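Endo-b-1,4-glucanase (Nasutitermes takasagoensis, PDB 1KS8) probably catalyses the internal hydrolysis of beta-1,4-glucosidic linkages in cellulose and related beta-glucans, as a family 9 glycoside hydrolase. Local coordinates at residues 74-79 with 163-168; 102-107 with 171-176; 10-15 with 419-424. All blocks are in the same frame, centred on the assembly; numbering follows the deposited sequence.

Contact 1. Residues 74-79 with 163-168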
ATOM      1  N   TRP A  74       1.581   6.031  -7.852  1.00  8.16           N
ATOM      2  CA  TRP A  74       2.254   5.504  -9.037  1.00  8.85           C
ATOM      3  C   TRP A  74       1.226   5.093 -10.095  1.00  8.85           C
ATOM      4  O   TRP A  74       1.360   5.433 -11.273  1.00  9.62           O
ATOM      5  CB  TRP A  74       3.115   4.313  -8.613  1.00  9.49           C
ATOM      6  CG  TRP A  74       4.051   3.750  -9.641  1.00  9.21           C
ATOM      7  CD1 TRP A  74       4.395   4.295 -10.846  1.00 10.54           C
ATOM      8  CD2 TRP A  74       4.810   2.545  -9.514  1.00  9.49           C
ATOM      9  NE1 TRP A  74       5.328   3.501 -11.475  1.00 11.34           N
ATOM     10  CE2 TRP A  74       5.600   2.419 -10.678  1.00 11.42           C
ATOM     11  CE3 TRP A  74       4.901   1.556  -8.524  1.00 10.96           C
ATOM     12  CZ2 TRP A  74       6.471   1.343 -10.879  1.00 11.73           C
ATOM     13  CZ3 TRP A  74       5.767   0.486  -8.724  1.00 12.29           C
ATOM     14  CH2 TRP A  74       6.540   0.390  -9.893  1.00 12.54           C
ATOM     15  N   GLY A  75       0.192   4.372  -9.672  1.00  8.77           N
ATOM     16  CA  GLY A  75      -0.835   3.945 -10.604  1.00  9.23           C
ATOM     17  C   GLY A  75      -1.649   5.116 -11.125  1.00 10.24           C
ATOM     18  O   GLY A  75      -2.090   5.114 -12.273  1.00 10.98           O
ATOM     19  N   LEU A  76      -1.854   6.115 -10.271  1.00 10.66           N
ATOM     20  CA  LEU A  76      -2.608   7.310 -10.640  1.00 12.11           C
ATOM     21  C   LEU A  76      -1.869   8.104 -11.709  1.00 12.87           C
ATOM     22  O   LEU A  76      -2.488   8.761 -12.549  1.00 13.49           O
ATOM     23  CB  LEU A  76      -2.821   8.203  -9.417  1.00 14.50           C
ATOM     24  CG  LEU A  76      -4.228   8.274  -8.824  1.00 17.74           C
ATOM     25  CD1 LEU A  76      -4.206   9.181  -7.602  1.00 17.86           C
ATOM     26  CD2 LEU A  76      -5.208   8.805  -9.860  1.00 14.54           C
ATOM     27  N   ILE A  77      -0.543   8.051 -11.667  1.00 11.23           N
ATOM     28  CA  ILE A  77       0.281   8.768 -12.633  1.00 11.99           C
ATOM     29  C   ILE A  77       0.349   8.052 -13.982  1.00 13.16           C
ATOM     30  O   ILE A  77       0.088   8.654 -15.024  1.00 15.71           O
ATOM     31  CB  ILE A  77       1.722   8.950 -12.101  1.00 12.21           C
ATOM     32  CG1 ILE A  77       1.708   9.820 -10.840  1.00 11.30           C
ATOM     33  CG2 ILE A  77       2.604   9.574 -13.182  1.00 12.72           C
ATOM     34  CD1 ILE A  77       3.012   9.792 -10.059  1.00 10.93           C
ATOM     35  N   ASP A  78       0.691   6.767 -13.962  1.00 11.02           N
ATOM     36  CA  ASP A  78       0.822   5.987 -15.190  1.00 10.40           C
ATOM     37  C   ASP A  78      -0.486   5.524 -15.820  1.00 10.75           C
ATOM     38  O   ASP A  78      -0.548   5.300 -17.032  1.00 11.88           O
ATOM     39  CB  ASP A  78       1.701   4.760 -14.933  1.00 10.59           C
ATOM     40  CG  ASP A  78       3.159   5.115 -14.735  1.00 11.92           C
ATOM     41  OD1 ASP A  78       3.935   4.219 -14.342  1.00 11.57           O
ATOM     42  OD2 ASP A  78       3.531   6.282 -14.981  1.00 13.22           O
ATOM     43  N   PHE A  79      -1.529   5.382 -15.012  1.00 10.51           N
ATOM     44  CA  PHE A  79      -2.811   4.908 -15.521  1.00 11.46           C
ATOM     45  C   PHE A  79      -3.966   5.806 -15.097  1.00 11.52           C
ATOM     46  O   PHE A  79      -5.046   5.336 -14.733  1.00 11.15           O
ATOM     47  CB  PHE A  79      -3.020   3.465 -15.050  1.00 10.49           C
ATOM     48  CG  PHE A  79      -1.890   2.550 -15.433  1.00 11.28           C
ATOM     49  CD1 PHE A  79      -1.714   2.152 -16.757  1.00 11.83           C
ATOM     50  CD2 PHE A  79      -0.957   2.142 -14.484  1.00 11.66           C
ATOM     51  CE1 PHE A  79      -0.622   1.364 -17.131  1.00 11.96           C
ATOM     52  CE2 PHE A  79       0.136   1.356 -14.846  1.00 11.86           C
ATOM     53  CZ  PHE A  79       0.305   0.966 -16.173  1.00 12.83           C
ATOM     54  N   SER A 163       3.370  14.589  -5.350  1.00 10.11           N
ATOM     55  CA  SER A 163       3.575  15.931  -5.896  1.00 10.87           C
ATOM     56  C   SER A 163       3.310  15.933  -7.399  1.00 11.21           C
ATOM     57  O   SER A 163       2.855  16.931  -7.956  1.00 12.93           O
ATOM     58  CB  SER A 163       4.995  16.438  -5.599  1.00 11.18           C
ATOM     59  OG  SER A 163       5.970  15.821  -6.422  1.00 12.37           O
ATOM     60  N   ILE A 164       3.588  14.809  -8.053  1.00 11.12           N
ATOM     61  CA  ILE A 164       3.349  14.684  -9.487  1.00 11.36           C
ATOM     62  C   ILE A 164       1.842  14.596  -9.727  1.00 12.42           C
ATOM     63  O   ILE A 164       1.298  15.246 -10.619  1.00 12.78           O
ATOM     64  CB  ILE A 164       4.040  13.425 -10.060  1.00 12.29           C
ATOM     65  CG1 ILE A 164       5.558  13.559  -9.914  1.00 13.96           C
ATOM     66  CG2 ILE A 164       3.659  13.231 -11.525  1.00 13.11           C
ATOM     67  CD1 ILE A 164       6.324  12.294 -10.252  1.00 20.20           C
ATOM     68  N   VAL A 165       1.165  13.797  -8.912  1.00 11.55           N
ATOM     69  CA  VAL A 165      -0.276  13.631  -9.028  1.00 11.23           C
ATOM     70  C   VAL A 165      -1.015  14.969  -8.963  1.00 11.17           C
ATOM     71  O   VAL A 165      -1.946  15.212  -9.732  1.00 11.85           O
ATOM     72  CB  VAL A 165      -0.818  12.713  -7.898  1.00 10.83           C
ATOM     73  CG1 VAL A 165      -2.340  12.759  -7.857  1.00 11.29           C
ATOM     74  CG2 VAL A 165      -0.342  11.288  -8.119  1.00 12.98           C
ATOM     75  N   PHE A 166      -0.583  15.840  -8.057  1.00 11.95           N
ATOM     76  CA  PHE A 166      -1.237  17.132  -7.860  1.00 12.18           C
ATOM     77  C   PHE A 166      -0.605  18.322  -8.574  1.00 14.79           C
ATOM     78  O   PHE A 166      -1.051  19.457  -8.405  1.00 14.11           O
ATOM     79  CB  PHE A 166      -1.321  17.419  -6.360  1.00 12.18           C
ATOM     80  CG  PHE A 166      -2.225  16.477  -5.621  1.00 11.99           C
ATOM     81  CD1 PHE A 166      -3.605  16.626  -5.689  1.00 12.94           C
ATOM     82  CD2 PHE A 166      -1.700  15.414  -4.894  1.00 11.34           C
ATOM     83  CE1 PHE A 166      -4.453  15.730  -5.045  1.00 12.88           C
ATOM     84  CE2 PHE A 166      -2.540  14.509  -4.246  1.00 12.26           C
ATOM     85  CZ  PHE A 166      -3.918  14.667  -4.322  1.00 12.51           C
ATOM     86  N   ARG A 167       0.416  18.054  -9.377  1.00 16.24           N
ATOM     87  CA  ARG A 167       1.129  19.097 -10.107  1.00 18.83           C
ATOM     88  C   ARG A 167       0.242  20.152 -10.769  1.00 19.52           C
ATOM     89  O   ARG A 167       0.525  21.347 -10.678  1.00 20.89           O
ATOM     90  CB  ARG A 167       2.035  18.449 -11.157  1.00 22.11           C
ATOM     91  CG  ARG A 167       2.809  19.418 -12.031  1.00 28.36           C
ATOM     92  CD  ARG A 167       3.689  18.654 -13.009  1.00 33.44           C
ATOM     93  NE  ARG A 167       2.925  17.648 -13.745  1.00 38.24           N
ATOM     94  CZ  ARG A 167       3.445  16.822 -14.648  1.00 40.19           C
ATOM     95  NH1 ARG A 167       4.738  16.875 -14.937  1.00 41.83           N
ATOM     96  NH2 ARG A 167       2.669  15.939 -15.263  1.00 41.40           N
ATOM     97  N   ASN A 168      -0.832  19.720 -11.423  1.00 19.32           N
ATOM     98  CA  ASN A 168      -1.719  20.657 -12.108  1.00 20.83           C
ATOM     99  C   ASN A 168      -2.987  21.046 -11.352  1.00 21.80           C
ATOM    100  O   ASN A 168      -3.376  22.214 -11.350  1.00 22.72           O
ATOM    101  CB  ASN A 168      -2.104  20.099 -13.481  1.00 22.26           C
ATOM    102  CG  ASN A 168      -0.902  19.872 -14.374  1.00 23.93           C
ATOM    103  OD1 ASN A 168      -0.087  20.772 -14.574  1.00 24.66           O
ATOM    104  ND2 ASN A 168      -0.787  18.666 -14.920  1.00 25.52           N
TER
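Ile77 is the central side chain of this wholly apolar contact, reaching across to two consecutive residues, Ile164 and Val165. Its CG1 stands on the side of the backbone N (chi1 -63°) and the chain then runs on extended, which carries CD1 over Ile164. There Ile77 CD1 lies 3.8 Å from Ile164 CB, and the two isoleucines cross at roughly a right angle. Ile77 CG1 meets the other partner, 3.7 Å from Val165 CG2. That branch of the valine serves mainly Ile77, and Val165 CG1 lies 4.0 Å from Leu76 CD1. Val165 CG1 also rests 4.0 Å above the ring plane of Phe166, offset toward the rim, and that ring meets Tyr173 edge-to-face. Further out, Arg224 packs on both Ile77 and Ile164 and forms a salt bridge with Asp78, while Leu89 and Val96 of helix 89-106 cover Leu76. The contact sits between the C-terminal part of helix 62-78 and helix 149-165; within 74-79 and 163-168 the nearest CA atoms are those of Ile77 and Val165, 6.1 Å apart. Aliphatic side chains packed between neighbouring helices fit the (alpha/alpha)6 barrel to which this family 9 catalytic domain belongs.

Contact 2. Residues 102-107 with 171-176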
ATOM      1  N   TYR A 102      -1.301  13.258   6.230  1.00  6.97           N
ATOM      2  CA  TYR A 102      -0.816  12.706   7.485  1.00  8.29           C
ATOM      3  C   TYR A 102       0.711  12.716   7.533  1.00  8.67           C
ATOM      4  O   TYR A 102       1.298  13.074   8.553  1.00  8.00           O
ATOM      5  CB  TYR A 102      -1.342  11.279   7.670  1.00  7.16           C
ATOM      6  CG  TYR A 102      -0.735  10.554   8.850  1.00  7.91           C
ATOM      7  CD1 TYR A 102      -1.055  10.914  10.160  1.00  8.45           C
ATOM      8  CD2 TYR A 102       0.178   9.522   8.654  1.00  8.16           C
ATOM      9  CE1 TYR A 102      -0.478  10.259  11.247  1.00  7.79           C
ATOM     10  CE2 TYR A 102       0.761   8.863   9.731  1.00  8.80           C
ATOM     11  CZ  TYR A 102       0.429   9.235  11.021  1.00  8.54           C
ATOM     12  OH  TYR A 102       0.999   8.578  12.086  1.00  9.94           O
ATOM     13  N   PHE A 103       1.364  12.332   6.439  1.00  7.12           N
ATOM     14  CA  PHE A 103       2.823  12.332   6.429  1.00  7.72           C
ATOM     15  C   PHE A 103       3.367  13.726   6.714  1.00  8.15           C
ATOM     16  O   PHE A 103       4.402  13.873   7.360  1.00  9.28           O
ATOM     17  CB  PHE A 103       3.369  11.842   5.084  1.00  7.67           C
ATOM     18  CG  PHE A 103       2.912  10.464   4.703  1.00  8.13           C
ATOM     19  CD1 PHE A 103       2.653   9.502   5.676  1.00  8.14           C
ATOM     20  CD2 PHE A 103       2.762  10.122   3.366  1.00  8.81           C
ATOM     21  CE1 PHE A 103       2.251   8.218   5.319  1.00  8.25           C
ATOM     22  CE2 PHE A 103       2.360   8.839   2.997  1.00  8.54           C
ATOM     23  CZ  PHE A 103       2.104   7.888   3.978  1.00  8.24           C
ATOM     24  N   ILE A 104       2.674  14.750   6.220  1.00  8.97           N
ATOM     25  CA  ILE A 104       3.104  16.123   6.456  1.00  9.38           C
ATOM     26  C   ILE A 104       3.055  16.430   7.955  1.00  9.86           C
ATOM     27  O   ILE A 104       3.968  17.056   8.494  1.00 11.15           O
ATOM     28  CB  ILE A 104       2.226  17.116   5.665  1.00  9.79           C
ATOM     29  CG1 ILE A 104       2.589  17.037   4.178  1.00 11.12           C
ATOM     30  CG2 ILE A 104       2.424  18.534   6.187  1.00 10.19           C
ATOM     31  CD1 ILE A 104       1.658  17.817   3.271  1.00 12.54           C
ATOM     32  N   LYS A 105       1.999  15.983   8.627  1.00  9.29           N
ATOM     33  CA  LYS A 105       1.879  16.202  10.066  1.00  8.47           C
ATOM     34  C   LYS A 105       2.961  15.426  10.811  1.00  8.63           C
ATOM     35  O   LYS A 105       3.560  15.935  11.758  1.00 10.38           O
ATOM     36  CB  LYS A 105       0.514  15.738  10.582  1.00  9.52           C
ATOM     37  CG  LYS A 105      -0.673  16.535  10.081  1.00  9.55           C
ATOM     38  CD  LYS A 105      -1.941  16.051  10.766  1.00  9.90           C
ATOM     39  CE  LYS A 105      -3.167  16.786  10.257  1.00 10.58           C
ATOM     40  NZ  LYS A 105      -4.419  16.285  10.890  1.00 11.62           N
ATOM     41  N   ALA A 106       3.201  14.190  10.383  1.00  8.98           N
ATOM     42  CA  ALA A 106       4.198  13.338  11.022  1.00  7.90           C
ATOM     43  C   ALA A 106       5.618  13.874  10.865  1.00  8.26           C
ATOM     44  O   ALA A 106       6.510  13.526  11.639  1.00  8.21           O
ATOM     45  CB  ALA A 106       4.099  11.917  10.464  1.00  8.69           C
ATOM     46  N   HIS A 107       5.827  14.712   9.856  1.00  8.20           N
ATOM     47  CA  HIS A 107       7.136  15.313   9.614  1.00  9.22           C
ATOM     48  C   HIS A 107       7.186  16.568  10.482  1.00  9.62           C
ATOM     49  O   HIS A 107       7.063  17.691   9.987  1.00  9.53           O
ATOM     50  CB  HIS A 107       7.271  15.694   8.143  1.00  8.98           C
ATOM     51  CG  HIS A 107       8.659  16.086   7.747  1.00  9.52           C
ATOM     52  ND1 HIS A 107       8.921  16.907   6.672  1.00 11.05           N
ATOM     53  CD2 HIS A 107       9.863  15.758   8.273  1.00  9.90           C
ATOM     54  CE1 HIS A 107      10.226  17.069   6.553  1.00  9.55           C
ATOM     55  NE2 HIS A 107      10.822  16.384   7.511  1.00  9.67           N
ATOM     56  N   GLY A 171      -1.309  22.986  -7.491  1.00 17.57           N
ATOM     57  CA  GLY A 171       0.100  23.335  -7.503  1.00 16.78           C
ATOM     58  C   GLY A 171       0.679  23.690  -6.149  1.00 16.51           C
ATOM     59  O   GLY A 171       1.815  23.332  -5.844  1.00 15.92           O
ATOM     60  N   THR A 172      -0.094  24.401  -5.334  1.00 16.74           N
ATOM     61  CA  THR A 172       0.370  24.796  -4.011  1.00 17.12           C
ATOM     62  C   THR A 172       0.638  23.564  -3.153  1.00 15.93           C
ATOM     63  O   THR A 172       1.676  23.469  -2.500  1.00 15.45           O
ATOM     64  CB  THR A 172      -0.665  25.696  -3.305  1.00 18.84           C
ATOM     65  OG1 THR A 172      -0.864  26.887  -4.079  1.00 20.71           O
ATOM     66  CG2 THR A 172      -0.177  26.079  -1.915  1.00 18.86           C
ATOM     67  N   TYR A 173      -0.293  22.617  -3.165  1.00 14.53           N
ATOM     68  CA  TYR A 173      -0.125  21.399  -2.385  1.00 14.13           C
ATOM     69  C   TYR A 173       1.049  20.607  -2.951  1.00 13.70           C
ATOM     70  O   TYR A 173       1.849  20.043  -2.206  1.00 12.92           O
ATOM     71  CB  TYR A 173      -1.403  20.559  -2.432  1.00 13.64           C
ATOM     72  CG  TYR A 173      -1.380  19.360  -1.509  1.00 13.17           C
ATOM     73  CD1 TYR A 173      -1.148  19.514  -0.141  1.00 12.72           C
ATOM     74  CD2 TYR A 173      -1.591  18.074  -2.002  1.00 12.88           C
ATOM     75  CE1 TYR A 173      -1.129  18.414   0.715  1.00 12.23           C
ATOM     76  CE2 TYR A 173      -1.574  16.967  -1.155  1.00 12.03           C
ATOM     77  CZ  TYR A 173      -1.342  17.146   0.198  1.00 11.88           C
ATOM     78  OH  TYR A 173      -1.326  16.056   1.037  1.00 11.01           O
ATOM     79  N   SER A 174       1.153  20.580  -4.275  1.00 13.42           N
ATOM     80  CA  SER A 174       2.238  19.869  -4.936  1.00 14.03           C
ATOM     81  C   SER A 174       3.590  20.390  -4.455  1.00 14.54           C
ATOM     82  O   SER A 174       4.490  19.610  -4.148  1.00 14.64           O
ATOM     83  CB  SER A 174       2.123  20.037  -6.454  1.00 13.79           C
ATOM     84  OG  SER A 174       3.217  19.436  -7.118  1.00 13.97           O
ATOM     85  N   ASN A 175       3.728  21.712  -4.387  1.00 15.34           N
ATOM     86  CA  ASN A 175       4.973  22.326  -3.935  1.00 16.45           C
ATOM     87  C   ASN A 175       5.283  21.935  -2.494  1.00 14.98           C
ATOM     88  O   ASN A 175       6.429  21.647  -2.150  1.00 14.84           O
ATOM     89  CB  ASN A 175       4.883  23.852  -4.037  1.00 19.24           C
ATOM     90  CG  ASN A 175       4.891  24.348  -5.471  1.00 22.65           C
ATOM     91  OD1 ASN A 175       4.685  25.534  -5.727  1.00 26.30           O
ATOM     92  ND2 ASN A 175       5.137  23.443  -6.412  1.00 25.06           N
ATOM     93  N   ASN A 176       4.254  21.937  -1.655  1.00 14.89           N
ATOM     94  CA  ASN A 176       4.408  21.584  -0.250  1.00 14.82           C
ATOM     95  C   ASN A 176       4.861  20.133  -0.120  1.00 13.42           C
ATOM     96  O   ASN A 176       5.769  19.823   0.647  1.00 14.10           O
ATOM     97  CB  ASN A 176       3.082  21.806   0.486  1.00 17.33           C
ATOM     98  CG  ASN A 176       3.172  21.490   1.963  1.00 20.11           C
ATOM     99  OD1 ASN A 176       4.175  21.787   2.613  1.00 23.16           O
ATOM    100  ND2 ASN A 176       2.114  20.902   2.506  1.00 23.75           N
TER
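Tyr173 and Asn176, one helical turn apart, both project with CG trans to the backbone N (chi1 -173° and -179°), and this brings their far ends to Ile104. The isoleucine answers with CG1 on the side of its own backbone N and an extended chi2 of 172°, which carries CD1 out toward Tyr173 and Asn176. Within the (alpha/alpha)6 barrel fold the contact bridges helix 89-106, near its C-terminal end, and the first turns of helix 171-190. It is a sparse, surface contact: the nearest CA atoms, those of Ile104 and Asn176, are 8.7 Å apart, and a single methyl group spans the gap. That methyl lies oblique to the tyrosine ring, with Ile104 CD1 3.8 Å from Tyr173 CE1. The phenol itself is fixed from the same helix as the isoleucine, because Tyr173 OH shares a hydrogen bond with Thr100 OG1, one turn before Ile104, and Lys97 makes a cation-pi interaction with the ring. His180, a turn beyond Asn176, also packs on Ile104. No hydrogen bond joins the two segments. Asn176 instead approaches the isoleucine from the opposite direction, and Asn176 ND2 lies only 3.2 Å from Ile104 CD1, a tight approach with no bond.

Contact 3. Residues 10-15 with 419-424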
ATOM      1  N   ARG A  10     -13.549   1.126  -8.055  1.00  7.67           N
ATOM      2  CA  ARG A  10     -14.344   1.952  -7.154  1.00  7.81           C
ATOM      3  C   ARG A  10     -14.483   1.245  -5.806  1.00  7.82           C
ATOM      4  O   ARG A  10     -14.451   1.886  -4.756  1.00  7.57           O
ATOM      5  CB  ARG A  10     -15.733   2.209  -7.741  1.00  9.13           C
ATOM      6  CG  ARG A  10     -15.722   3.014  -9.027  1.00 11.29           C
ATOM      7  CD  ARG A  10     -17.130   3.180  -9.593  1.00 15.50           C
ATOM      8  NE  ARG A  10     -17.092   3.654 -10.971  1.00 20.53           N
ATOM      9  CZ  ARG A  10     -17.601   2.993 -12.006  1.00 17.48           C
ATOM     10  NH1 ARG A  10     -18.196   1.819 -11.828  1.00 17.29           N
ATOM     11  NH2 ARG A  10     -17.507   3.504 -13.226  1.00 21.63           N
ATOM     12  N   ASP A  11     -14.638  -0.076  -5.839  1.00  8.08           N
ATOM     13  CA  ASP A  11     -14.769  -0.848  -4.606  1.00  7.83           C
ATOM     14  C   ASP A  11     -13.491  -0.747  -3.781  1.00  7.20           C
ATOM     15  O   ASP A  11     -13.541  -0.596  -2.562  1.00  7.33           O
ATOM     16  CB  ASP A  11     -15.049  -2.323  -4.910  1.00  7.64           C
ATOM     17  CG  ASP A  11     -16.470  -2.577  -5.386  1.00  9.22           C
ATOM     18  OD1 ASP A  11     -16.762  -3.742  -5.730  1.00 10.58           O
ATOM     19  OD2 ASP A  11     -17.290  -1.636  -5.415  1.00  9.91           O
ATOM     20  N   SER A  12     -12.342  -0.835  -4.445  1.00  7.42           N
ATOM     21  CA  SER A  12     -11.068  -0.740  -3.739  1.00  7.57           C
ATOM     22  C   SER A  12     -10.960   0.618  -3.043  1.00  7.52           C
ATOM     23  O   SER A  12     -10.440   0.721  -1.932  1.00  7.06           O
ATOM     24  CB  SER A  12      -9.904  -0.940  -4.714  1.00  7.63           C
ATOM     25  OG  SER A  12      -8.665  -1.029  -4.021  1.00  6.95           O
ATOM     26  N   LEU A  13     -11.457   1.664  -3.695  1.00  6.98           N
ATOM     27  CA  LEU A  13     -11.424   2.984  -3.088  1.00  7.48           C
ATOM     28  C   LEU A  13     -12.331   3.009  -1.859  1.00  8.03           C
ATOM     29  O   LEU A  13     -12.056   3.729  -0.901  1.00  7.65           O
ATOM     30  CB  LEU A  13     -11.839   4.048  -4.110  1.00  7.69           C
ATOM     31  CG  LEU A  13     -10.713   4.364  -5.104  1.00  7.32           C
ATOM     32  CD1 LEU A  13     -11.268   5.090  -6.316  1.00  9.28           C
ATOM     33  CD2 LEU A  13      -9.636   5.193  -4.404  1.00  8.78           C
ATOM     34  N   LEU A  14     -13.405   2.219  -1.872  1.00  7.86           N
ATOM     35  CA  LEU A  14     -14.290   2.159  -0.711  1.00  7.11           C
ATOM     36  C   LEU A  14     -13.552   1.470   0.432  1.00  6.86           C
ATOM     37  O   LEU A  14     -13.769   1.788   1.600  1.00  6.92           O
ATOM     38  CB  LEU A  14     -15.578   1.394  -1.035  1.00  8.31           C
ATOM     39  CG  LEU A  14     -16.553   2.076  -2.002  1.00  8.19           C
ATOM     40  CD1 LEU A  14     -17.746   1.164  -2.230  1.00 10.47           C
ATOM     41  CD2 LEU A  14     -17.013   3.412  -1.439  1.00 10.06           C
ATOM     42  N   PHE A  15     -12.684   0.519   0.103  1.00  6.49           N
ATOM     43  CA  PHE A  15     -11.918  -0.147   1.148  1.00  6.55           C
ATOM     44  C   PHE A  15     -11.023   0.891   1.821  1.00  5.98           C
ATOM     45  O   PHE A  15     -10.938   0.943   3.045  1.00  6.89           O
ATOM     46  CB  PHE A  15     -11.057  -1.282   0.581  1.00  6.77           C
ATOM     47  CG  PHE A  15     -10.031  -1.803   1.560  1.00  6.68           C
ATOM     48  CD1 PHE A  15     -10.420  -2.376   2.768  1.00  7.19           C
ATOM     49  CD2 PHE A  15      -8.671  -1.689   1.285  1.00  8.02           C
ATOM     50  CE1 PHE A  15      -9.465  -2.827   3.688  1.00  6.48           C
ATOM     51  CE2 PHE A  15      -7.712  -2.135   2.199  1.00  8.28           C
ATOM     52  CZ  PHE A  15      -8.109  -2.703   3.400  1.00  7.68           C
ATOM     53  N   ALA A 419      -2.942  -1.994  -2.486  1.00  7.11           N
ATOM     54  CA  ALA A 419      -2.208  -1.018  -3.297  1.00  6.43           C
ATOM     55  C   ALA A 419      -1.865  -1.475  -4.710  1.00  7.15           C
ATOM     56  O   ALA A 419      -2.314  -0.866  -5.682  1.00  7.96           O
ATOM     57  CB  ALA A 419      -0.942  -0.574  -2.565  1.00  7.49           C
ATOM     58  N   GLY A 420      -1.061  -2.525  -4.829  1.00  7.20           N
ATOM     59  CA  GLY A 420      -0.703  -3.024  -6.148  1.00  7.91           C
ATOM     60  C   GLY A 420      -1.951  -3.428  -6.910  1.00  7.77           C
ATOM     61  O   GLY A 420      -2.086  -3.160  -8.103  1.00  8.00           O
ATOM     62  N   PHE A 421      -2.863  -4.078  -6.193  1.00  7.59           N
ATOM     63  CA  PHE A 421      -4.144  -4.538  -6.721  1.00  8.18           C
ATOM     64  C   PHE A 421      -4.921  -3.380  -7.353  1.00  7.79           C
ATOM     65  O   PHE A 421      -5.345  -3.461  -8.508  1.00  8.34           O
ATOM     66  CB  PHE A 421      -4.943  -5.157  -5.567  1.00  7.95           C
ATOM     67  CG  PHE A 421      -6.343  -5.572  -5.922  1.00  7.91           C
ATOM     68  CD1 PHE A 421      -6.579  -6.604  -6.822  1.00  8.86           C
ATOM     69  CD2 PHE A 421      -7.430  -4.965  -5.298  1.00  9.06           C
ATOM     70  CE1 PHE A 421      -7.882  -7.030  -7.093  1.00 10.86           C
ATOM     71  CE2 PHE A 421      -8.732  -5.381  -5.560  1.00 10.35           C
ATOM     72  CZ  PHE A 421      -8.958  -6.416  -6.458  1.00  9.77           C
ATOM     73  N   GLN A 422      -5.094  -2.296  -6.602  1.00  7.57           N
ATOM     74  CA  GLN A 422      -5.834  -1.151  -7.117  1.00  7.60           C
ATOM     75  C   GLN A 422      -5.156  -0.515  -8.324  1.00  7.42           C
ATOM     76  O   GLN A 422      -5.820  -0.154  -9.299  1.00  8.03           O
ATOM     77  CB  GLN A 422      -6.036  -0.101  -6.022  1.00  7.37           C
ATOM     78  CG  GLN A 422      -6.970   1.022  -6.460  1.00  8.04           C
ATOM     79  CD  GLN A 422      -7.355   1.946  -5.327  1.00  7.65           C
ATOM     80  OE1 GLN A 422      -7.899   1.511  -4.311  1.00  7.76           O
ATOM     81  NE2 GLN A 422      -7.080   3.233  -5.497  1.00  8.73           N
ATOM     82  N   SER A 423      -3.835  -0.380  -8.271  1.00  7.96           N
ATOM     83  CA  SER A 423      -3.119   0.210  -9.390  1.00  7.92           C
ATOM     84  C   SER A 423      -3.213  -0.679 -10.628  1.00  6.78           C
ATOM     85  O   SER A 423      -3.275  -0.178 -11.750  1.00  8.46           O
ATOM     86  CB  SER A 423      -1.663   0.470  -9.003  1.00  8.87           C
ATOM     87  OG  SER A 423      -1.612   1.494  -8.017  1.00  8.62           O
ATOM     88  N   ALA A 424      -3.236  -1.994 -10.424  1.00  7.10           N
ATOM     89  CA  ALA A 424      -3.354  -2.935 -11.534  1.00  7.99           C
ATOM     90  C   ALA A 424      -4.738  -2.804 -12.163  1.00  8.17           C
ATOM     91  O   ALA A 424      -4.888  -2.897 -13.383  1.00  8.86           O
ATOM     92  CB  ALA A 424      -3.129  -4.368 -11.045  1.00  7.87           C
TER
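Phe421 is the first residue of 419-424 to meet 10-15, its CD2 passing 4.3 Å from Ser12 OG, which stands oblique to the ring. Gln422 follows and carries most of the contact. Its CG leaves trans to the backbone N (chi1 -172°) and the chain continues extended, laying CB, CG and the amide beside Ser12. Ser12 OG donates to Gln422 OE1 at 2.7 Å. The bond lies in the carbonyl plane on a lone pair, at a C=O...donor angle of 124°. The Gln422 and Leu13 side chains cross at about a right angle, with Gln422 NE2 3.4 Å from Leu13 CD2. The same nitrogen hydrogen-bonds to Tyr83 OH. Held at both ends, this buried amide has its rotation fixed, while Asn418 ND2 gives Ser12 OG a second hydrogen bond. Ser423 makes no contact with 10-15; its OG bonds to Val71 O on helix 62-78. The axes of the two short segments run roughly antiparallel, at 151°, 9.9 Å apart at closest approach, joining an N-terminal and a C-terminal helix of the (alpha/alpha)6 fold. Helices 303-319 and 324-341 pack against Phe421 and Ala424, so this part of helix 415-430 is packed between them and helix 5-18.

Contacts 1 and 2 are direct neighbours, their centres 15 Å apart, because helices 149-165 and 171-190 follow each other in the chain; a probable hydrogen bond of 2.7 Å from Ser174 OG to Ser163 O joins them. Contact 1 also touches contact 3, centres 16 Å apart, where Gly75 CA packs 3.6 Å from Ser423 OG. Contacts 2 and 3 do not meet, their nearest atoms being about 11 Å apart. Contact 3 encloses the others in sequence. All three lie away from the predicted active-site residues Asp403 and Glu412 and from the calcium site, although helix 212-226, bordering contact 1, includes Asp213 and Glu214, which bind calcium in another structure of the protein.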